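Local coordinates for protein argonaute (Marinitoga piezophila, PDB 5I4A), which cleaves single-stranded DNA, and binds complementary target DNA or RNA, under the direction of short guide RNAs that carry a 5'-hydroxyl end, at residues Ile562-Asp565 and Glu566-Ile570; Ile137-Ser141 and Asn142-Leu146; Arg328-Glu332 and Leu333-Lys337. All coordinates share one frame; numbering follows the deposited sequence.

Contact 1: Ile562-Asp565 and Glu566-Ile570; sequences IKLD and ENTYI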
loop_
_atom_site.group_PDB
_atom_site.type_symbol
_atom_site.label_atom_id
_atom_site.label_comp_id
_atom_site.label_asym_id
_atom_site.label_seq_id
_atom_site.Cartn_x
_atom_site.Cartn_y
_atom_site.Cartn_z
ATOM N N ILE A 562 -17.960 2.051 5.873
ATOM C CA ILE A 562 -18.632 3.340 5.981
ATOM C C ILE A 562 -18.993 3.817 4.582
ATOM O O ILE A 562 -18.161 3.774 3.670
ATOM C CB ILE A 562 -17.751 4.370 6.705
ATOM C CG1 ILE A 562 -17.522 3.935 8.154
ATOM C CG2 ILE A 562 -18.374 5.758 6.647
ATOM C CD1 ILE A 562 -16.562 4.822 8.905
ATOM N N LYS A 563 -20.232 4.268 4.416
ATOM C CA LYS A 563 -20.696 4.820 3.152
ATOM C C LYS A 563 -20.494 6.329 3.155
ATOM O O LYS A 563 -21.006 7.025 4.037
ATOM C CB LYS A 563 -22.166 4.478 2.919
ATOM C CG LYS A 563 -22.821 5.274 1.804
ATOM C CD LYS A 563 -23.920 4.461 1.148
ATOM C CE LYS A 563 -25.076 5.330 0.694
ATOM N NZ LYS A 563 -26.118 4.520 0.006
ATOM N N LEU A 564 -19.744 6.828 2.175
ATOM C CA LEU A 564 -19.602 8.265 1.974
ATOM C C LEU A 564 -20.741 8.823 1.129
ATOM O O LEU A 564 -21.441 9.748 1.555
ATOM C CB LEU A 564 -18.256 8.574 1.318
ATOM C CG LEU A 564 -17.027 8.139 2.106
ATOM C CD1 LEU A 564 -15.770 8.498 1.332
ATOM C CD2 LEU A 564 -17.022 8.781 3.485
ATOM N N ASP A 565 -20.928 8.279 -0.069
ATOM C CA ASP A 565 -22.069 8.615 -0.909
ATOM C C ASP A 565 -22.508 7.352 -1.637
ATOM O O ASP A 565 -22.105 6.238 -1.285
ATOM C CB ASP A 565 -21.737 9.764 -1.872
ATOM C CG ASP A 565 -20.577 9.447 -2.804
ATOM O OD1 ASP A 565 -20.554 8.354 -3.410
ATOM O OD2 ASP A 565 -19.683 10.308 -2.940
ATOM N N GLU A 566 -23.312 7.533 -2.684
ATOM C CA GLU A 566 -23.953 6.397 -3.333
ATOM C C GLU A 566 -22.942 5.456 -3.974
ATOM O O GLU A 566 -23.188 4.246 -4.060
ATOM C CB GLU A 566 -24.957 6.898 -4.373
ATOM C CG GLU A 566 -26.021 5.883 -4.763
ATOM C CD GLU A 566 -26.934 5.496 -3.608
ATOM O OE1 GLU A 566 -26.911 6.173 -2.557
ATOM O OE2 GLU A 566 -27.682 4.506 -3.756
ATOM N N ASN A 567 -21.798 5.978 -4.414
ATOM C CA ASN A 567 -20.821 5.186 -5.151
ATOM C C ASN A 567 -19.466 5.101 -4.461
ATOM O O ASN A 567 -18.523 4.561 -5.048
ATOM C CB ASN A 567 -20.645 5.750 -6.564
ATOM C CG ASN A 567 -21.767 5.346 -7.497
ATOM O OD1 ASN A 567 -22.907 5.788 -7.348
ATOM N ND2 ASN A 567 -21.448 4.505 -8.474
ATOM N N THR A 568 -19.333 5.608 -3.237
ATOM C CA THR A 568 -18.037 5.682 -2.572
ATOM C C THR A 568 -18.162 5.159 -1.150
ATOM O O THR A 568 -18.963 5.675 -0.364
ATOM C CB THR A 568 -17.503 7.116 -2.571
ATOM O OG1 THR A 568 -17.816 7.734 -3.826
ATOM C CG2 THR A 568 -15.994 7.119 -2.395
ATOM N N TYR A 569 -17.365 4.143 -0.823
ATOM C CA TYR A 569 -17.329 3.557 0.508
ATOM C C TYR A 569 -15.894 3.517 1.014
ATOM O O TYR A 569 -14.935 3.638 0.248
ATOM C CB TYR A 569 -17.905 2.131 0.527
ATOM C CG TYR A 569 -19.396 2.031 0.291
ATOM C CD1 TYR A 569 -19.939 2.291 -0.958
ATOM C CD2 TYR A 569 -20.256 1.647 1.313
ATOM C CE1 TYR A 569 -21.297 2.190 -1.182
ATOM C CE2 TYR A 569 -21.620 1.541 1.097
ATOM C CZ TYR A 569 -22.133 1.813 -0.153
ATOM O OH TYR A 569 -23.487 1.708 -0.373
ATOM N N ILE A 570 -15.760 3.339 2.326
ATOM C CA ILE A 570 -14.472 3.130 2.975
ATOM C C ILE A 570 -14.618 1.965 3.934
ATOM O O ILE A 570 -15.538 1.951 4.760
ATOM C CB ILE A 570 -13.991 4.375 3.746
ATOM C CG1 ILE A 570 -13.999 5.608 2.857
ATOM C CG2 ILE A 570 -12.594 4.150 4.308
ATOM C CD1 ILE A 570 -13.560 6.847 3.585
HETATM O O HOH W 1 -26.491 1.913 1.048
HETATM O O HOH W 2 -24.613 2.732 -2.583
#

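Contact 2: Ile137-Ser141 and Asn142-Leu146; sequences IHNIS and NEYYL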
loop_
_atom_site.group_PDB
_atom_site.type_symbol
_atom_site.label_atom_id
_atom_site.label_comp_id
_atom_site.label_asym_id
_atom_site.label_seq_id
_atom_site.Cartn_x
_atom_site.Cartn_y
_atom_site.Cartn_z
ATOM N N ILE A 137 -8.461 16.465 -0.446
ATOM C CA ILE A 137 -9.717 17.015 -0.946
ATOM C C ILE A 137 -10.570 15.870 -1.474
ATOM O O ILE A 137 -10.085 15.026 -2.237
ATOM C CB ILE A 137 -9.472 18.069 -2.040
ATOM C CG1 ILE A 137 -8.737 19.279 -1.459
ATOM C CG2 ILE A 137 -10.782 18.492 -2.688
ATOM C CD1 ILE A 137 -8.388 20.329 -2.491
ATOM N N HIS A 138 -11.842 15.851 -1.081
ATOM C CA HIS A 138 -12.751 14.773 -1.433
ATOM C C HIS A 138 -14.032 15.345 -2.018
ATOM O O HIS A 138 -14.554 16.353 -1.531
ATOM C CB HIS A 138 -13.067 13.910 -0.210
ATOM C CG HIS A 138 -11.850 13.486 0.548
ATOM N ND1 HIS A 138 -11.117 12.367 0.214
ATOM C CD2 HIS A 138 -11.223 14.042 1.612
ATOM C CE1 HIS A 138 -10.098 12.247 1.046
ATOM N NE2 HIS A 138 -10.139 13.251 1.902
ATOM N N ASN A 139 -14.528 14.700 -3.068
ATOM C CA ASN A 139 -15.768 15.087 -3.734
ATOM C C ASN A 139 -16.819 14.031 -3.394
ATOM O O ASN A 139 -16.891 12.981 -4.038
ATOM C CB ASN A 139 -15.554 15.218 -5.240
ATOM C CG ASN A 139 -16.669 15.982 -5.927
ATOM O OD1 ASN A 139 -16.919 15.799 -7.119
ATOM N ND2 ASN A 139 -17.346 16.844 -5.178
ATOM N N ILE A 140 -17.621 14.308 -2.368
ATOM C CA ILE A 140 -18.633 13.382 -1.873
ATOM C C ILE A 140 -20.005 14.013 -2.066
ATOM O O ILE A 140 -20.244 15.137 -1.610
ATOM C CB ILE A 140 -18.415 13.036 -0.389
ATOM C CG1 ILE A 140 -16.956 12.665 -0.115
ATOM C CG2 ILE A 140 -19.344 11.903 0.037
ATOM C CD1 ILE A 140 -16.671 12.403 1.354
ATOM N N SER A 141 -20.906 13.281 -2.727
ATOM C CA SER A 141 -22.306 13.690 -2.872
ATOM C C SER A 141 -22.436 15.095 -3.457
ATOM O O SER A 141 -23.188 15.929 -2.949
ATOM C CB SER A 141 -23.049 13.598 -1.536
ATOM O OG SER A 141 -23.527 12.287 -1.297
ATOM N N ASN A 142 -21.690 15.364 -4.528
ATOM C CA ASN A 142 -21.683 16.628 -5.263
ATOM C C ASN A 142 -21.130 17.796 -4.455
ATOM O O ASN A 142 -21.171 18.934 -4.938
ATOM C CB ASN A 142 -23.077 17.015 -5.780
ATOM C CG ASN A 142 -23.256 16.725 -7.253
ATOM O OD1 ASN A 142 -22.344 16.231 -7.917
ATOM N ND2 ASN A 142 -24.440 17.026 -7.773
ATOM N N GLU A 143 -20.622 17.564 -3.250
ATOM C CA GLU A 143 -20.026 18.610 -2.435
ATOM C C GLU A 143 -18.557 18.292 -2.198
ATOM O O GLU A 143 -18.124 17.141 -2.301
ATOM C CB GLU A 143 -20.765 18.758 -1.097
ATOM C CG GLU A 143 -22.232 19.138 -1.242
ATOM C CD GLU A 143 -22.429 20.611 -1.559
ATOM O OE1 GLU A 143 -21.692 21.447 -0.995
ATOM O OE2 GLU A 143 -23.321 20.933 -2.372
ATOM N N TYR A 144 -17.788 19.330 -1.885
ATOM C CA TYR A 144 -16.351 19.202 -1.684
ATOM C C TYR A 144 -16.027 19.220 -0.198
ATOM O O TYR A 144 -16.548 20.055 0.550
ATOM C CB TYR A 144 -15.598 20.319 -2.404
ATOM C CG TYR A 144 -15.434 20.060 -3.880
ATOM C CD1 TYR A 144 -14.347 19.340 -4.357
ATOM C CD2 TYR A 144 -16.370 20.521 -4.795
ATOM C CE1 TYR A 144 -14.192 19.090 -5.706
ATOM C CE2 TYR A 144 -16.223 20.278 -6.149
ATOM C CZ TYR A 144 -15.131 19.562 -6.597
ATOM O OH TYR A 144 -14.976 19.314 -7.941
ATOM N N TYR A 145 -15.165 18.298 0.222
ATOM C CA TYR A 145 -14.783 18.158 1.617
ATOM C C TYR A 145 -13.267 18.159 1.738
ATOM O O TYR A 145 -12.531 18.029 0.755
ATOM C CB TYR A 145 -15.365 16.879 2.233
ATOM C CG TYR A 145 -16.873 16.877 2.311
ATOM C CD1 TYR A 145 -17.644 16.458 1.234
ATOM C CD2 TYR A 145 -17.528 17.298 3.462
ATOM C CE1 TYR A 145 -19.025 16.457 1.302
ATOM C CE2 TYR A 145 -18.909 17.299 3.539
ATOM C CZ TYR A 145 -19.652 16.879 2.457
ATOM O OH TYR A 145 -21.026 16.878 2.529
ATOM N N LEU A 146 -12.809 18.296 2.978
ATOM C CA LEU A 146 -11.393 18.399 3.304
ATOM C C LEU A 146 -11.119 17.485 4.487
ATOM O O LEU A 146 -11.599 17.748 5.595
ATOM C CB LEU A 146 -11.024 19.842 3.636
ATOM C CG LEU A 146 -9.552 20.215 3.530
ATOM C CD1 LEU A 146 -9.151 20.230 2.067
ATOM C CD2 LEU A 146 -9.271 21.556 4.195
#

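Contact 3: Arg328-Glu332 and Leu333-Lys337; sequences RAAAE and LGFSK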
loop_
_atom_site.group_PDB
_atom_site.type_symbol
_atom_site.label_atom_id
_atom_site.label_comp_id
_atom_site.label_asym_id
_atom_site.label_seq_id
_atom_site.Cartn_x
_atom_site.Cartn_y
_atom_site.Cartn_z
ATOM N N ARG A 328 1.439 -32.712 14.439
ATOM C CA ARG A 328 0.083 -32.443 14.909
ATOM C C ARG A 328 -0.573 -31.349 14.079
ATOM O O ARG A 328 -1.773 -31.418 13.792
ATOM C CB ARG A 328 0.099 -32.065 16.391
ATOM C CG ARG A 328 0.624 -33.168 17.303
ATOM C CD ARG A 328 0.205 -32.958 18.752
ATOM N NE ARG A 328 0.590 -31.649 19.265
ATOM C CZ ARG A 328 1.795 -31.361 19.743
ATOM N NH1 ARG A 328 2.739 -32.290 19.767
ATOM N NH2 ARG A 328 2.056 -30.141 20.193
ATOM N N ALA A 329 0.201 -30.339 13.673
ATOM C CA ALA A 329 -0.339 -29.289 12.814
ATOM C C ALA A 329 -0.785 -29.854 11.471
ATOM O O ALA A 329 -1.860 -29.507 10.968
ATOM C CB ALA A 329 0.697 -28.186 12.612
ATOM N N ALA A 330 0.025 -30.733 10.875
ATOM C CA ALA A 330 -0.340 -31.315 9.588
ATOM C C ALA A 330 -1.557 -32.221 9.718
ATOM O O ALA A 330 -2.420 -32.243 8.833
ATOM C CB ALA A 330 0.847 -32.084 9.004
ATOM N N ALA A 331 -1.641 -32.981 10.812
ATOM C CA ALA A 331 -2.832 -33.784 11.062
ATOM C C ALA A 331 -4.051 -32.897 11.287
ATOM O O ALA A 331 -5.122 -33.136 10.716
ATOM C CB ALA A 331 -2.600 -34.706 12.259
ATOM N N GLU A 332 -3.899 -31.855 12.110
ATOM C CA GLU A 332 -5.018 -30.959 12.391
ATOM C C GLU A 332 -5.517 -30.267 11.132
ATOM O O GLU A 332 -6.714 -29.991 11.009
ATOM C CB GLU A 332 -4.611 -29.921 13.438
ATOM C CG GLU A 332 -4.575 -30.455 14.863
ATOM C CD GLU A 332 -3.853 -29.526 15.821
ATOM O OE1 GLU A 332 -3.491 -29.980 16.927
ATOM O OE2 GLU A 332 -3.639 -28.345 15.470
ATOM N N LEU A 333 -4.623 -29.982 10.186
ATOM C CA LEU A 333 -5.019 -29.309 8.958
ATOM C C LEU A 333 -5.570 -30.264 7.909
ATOM O O LEU A 333 -6.084 -29.801 6.886
ATOM C CB LEU A 333 -3.837 -28.522 8.388
ATOM C CG LEU A 333 -3.404 -27.334 9.249
ATOM C CD1 LEU A 333 -2.254 -26.592 8.598
ATOM C CD2 LEU A 333 -4.578 -26.393 9.518
ATOM N N GLY A 334 -5.485 -31.571 8.129
ATOM C CA GLY A 334 -6.110 -32.530 7.245
ATOM C C GLY A 334 -5.215 -33.185 6.215
ATOM O O GLY A 334 -5.737 -33.752 5.246
ATOM N N PHE A 335 -3.896 -33.126 6.382
ATOM C CA PHE A 335 -3.004 -33.821 5.463
ATOM C C PHE A 335 -3.114 -35.326 5.670
ATOM O O PHE A 335 -3.125 -35.812 6.804
ATOM C CB PHE A 335 -1.557 -33.367 5.665
ATOM C CG PHE A 335 -1.287 -31.966 5.197
ATOM C CD1 PHE A 335 -1.171 -31.684 3.847
ATOM C CD2 PHE A 335 -1.136 -30.934 6.107
ATOM C CE1 PHE A 335 -0.920 -30.397 3.412
ATOM C CE2 PHE A 335 -0.887 -29.646 5.679
ATOM C CZ PHE A 335 -0.778 -29.378 4.328
ATOM N N SER A 336 -3.210 -36.065 4.562
ATOM C CA SER A 336 -3.282 -37.519 4.651
ATOM C C SER A 336 -2.043 -38.088 5.330
ATOM O O SER A 336 -2.144 -38.987 6.172
ATOM C CB SER A 336 -3.464 -38.126 3.260
ATOM O OG SER A 336 -2.346 -37.858 2.430
ATOM N N LYS A 337 -0.868 -37.559 4.996
ATOM C CA LYS A 337 0.360 -38.018 5.628
ATOM C C LYS A 337 1.471 -37.004 5.389
ATOM O O LYS A 337 1.376 -36.132 4.519
ATOM C CB LYS A 337 0.773 -39.396 5.103
ATOM C CG LYS A 337 1.091 -39.375 3.630
ATOM C CD LYS A 337 1.432 -40.754 3.098
ATOM C CE LYS A 337 2.212 -40.643 1.830
ATOM N NZ LYS A 337 2.350 -41.975 1.167
HETATM O O HOH W 3 -5.421 -35.427 9.041
#

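Contact 1: Ile562-Asp565 and Glu566-Ile570
Thr568 O takes two backbone N-H groups at once, Leu564 N at 2.9 Å and Asp565 N at 3.3 Å. This shared acceptor, with the helix-like backbone angles of Leu564, is consistent with a classic beta bulge next to the turn. Beyond it Ile562 and Ile570 form an antiparallel hydrogen-bonded pair, and the bond from Ile562 N to Ile570 O (2.7 Å) is practically straight. Asp565 bonds across the reversal through Glu566 and Asn567. With chi1 at 59°, its CG sits between the backbone N and the carbonyl carbon, which turns the carboxylate onto the turn: OD1 accepts from Asn567 N at 2.9 Å, an Asx turn, and from Thr568 OG1 at 2.8 Å, on the syn side but tilted out of the carboxylate plane. The closing bond from Thr568 N to Asp565 O is weak. On the face shared with Tyr569, Lys563 lays its CG over one face of the ring, a CH-pi contact off centre toward the rim, and its CD meets the phenol oxygen. The ammonium then forms a salt bridge to Glu566, NZ to OE1 3.2 Å, coming from above the carboxylate plane, and NZ donates a hydrogen bond to a water 2.8 Å away. A second water donates to Glu566 O and lies 2.7 Å from Tyr569 OH, in the ring plane. Leu564 CD1 rests on Ile570 CD1. Asn567 ND2 is satisfied by Ile586 O. The hairpin belongs to the mixed sheet of the PIWI domain's RNase H fold, between strands 264-266 and 582-589; helix 595-605 covers Tyr569, and Leu564 and Ile570 reach Ile551.

Contact 2: Ile137-Ser141 and Asn142-Leu146
Ile137 straddles its two partners on one face of the hairpin: its CG1 branch lies 3.7 Å from Leu146 CD1, while CG2 comes to the edge of the Tyr144 ring, near the ring plane, 4.0 Å from CD1. This is a two-residue beta hairpin of linker L1, reversed by a type I' turn from Ile140 to Glu143, with Ser141 and Asn142 both at positive phi. The other face carries Ile140 and Tyr145, whose side chains cross at about a right angle; Ile140 CB is 3.9 Å from Tyr145 CE1, and Ile140 O lies in the ring plane at its edge. His138 and Tyr145, an antiparallel hydrogen-bonded pair, exchange two backbone bonds, the shorter from Tyr145 N to His138 O at 2.7 Å. Helix 84-101 packs on the Ile137-Tyr144-Leu146 face, and strand 8-10 touches Ile140, His138 and Tyr145. Toward the polar edge, Asn139 stacks its amide on Tyr144, the planes 13° apart, with ND2 3.6 Å above the ring centre. Its CG stands anti to the backbone N (chi1 -164°), which carries the amide across to the ring. Tyr144 OH is hydrogen-bonded to Glu80 OE2. An alanine in place of Tyr144 would remove the ring from beneath the Asn139 amide, which would probably be freer to turn, and is likely to leave Glu80 without its phenol partner. Farther out, Glu143 reaches Lys10 in a salt bridge. Glu143 O is gripped twice: Ile140 N lies nearly in line with the C=O bond at 2.9 Å, though its N-H is bent (136°), whereas Asn139 ND2 approaches at 3.0 Å from well above the carbonyl plane.

Contact 3: Arg328-Glu332 and Leu333-Lys337
Ala330 O is gripped by two backbone N-H groups: Phe335 N reaches it at 3.0 Å in a fairly straight bond, and Gly334 N at 3.2 Å in a weak, strongly bent one. Phe335 also brings its ring to the same oxygen, with CD2 3.3 Å away and the Ala330 carbonyl lying at the ring edge, near its plane. Gly334 N has a sounder partner in Ala331 O, 3.0 Å off, although it approaches that carbonyl from well above its plane. One residue earlier, the ordinary helical bond runs from Leu333 N to Ala329 O at 2.9 Å. Together, the bond from Phe335 back to Ala330 and the one from Gly334 back to Ala331 define a Schellman motif, which ends helix 325-333 of the Mid domain. The chain leaves the helix at Gly334 with phi at 99°, where a CB would be jammed against the preceding carbonyl oxygen; glycine is suited to this positive phi. The apolar half of the motif is Ala330 CB against Phe335 CD2, 3.7 Å apart. Phe335 CG stands anti to its carbonyl carbon (chi1 -71°), and this swings the ring back along the last helical turn. Leu333 faces a different partner, its CG resting 3.2 Å from Ala329 O. Val419 of helix 412-424 touches Ala329, Ala330, Leu333 and Phe335, bringing both sides of the cap onto one residue. Past Phe335 the chain runs on into strand 337-340, while Leu333 O accepts from Asn292 ND2.

Contacts 1 and 2 meet directly, their centres about 12 Å apart, at a junction between the two lobes: the hairpin of contact 1 belongs to the PIWI domain and that of contact 2 to linker L1 in the PAZ lobe. Asp565 OD2 probably accepts a hydrogen bond from Ser141 N at 3.2 Å, and Ile140 CG2 packs 3.4 Å from Leu564 O. Contact 3, in the Mid domain, touches neither; its centre lies about 43 Å from that of contact 1 and about 52 Å from that of contact 2. All three sit away from the residues assigned, by inference, to the active site. By nearest atoms, the bound nucleic acid is about 5 Å from contact 2, 10 Å from contact 3 and 12 Å from contact 1.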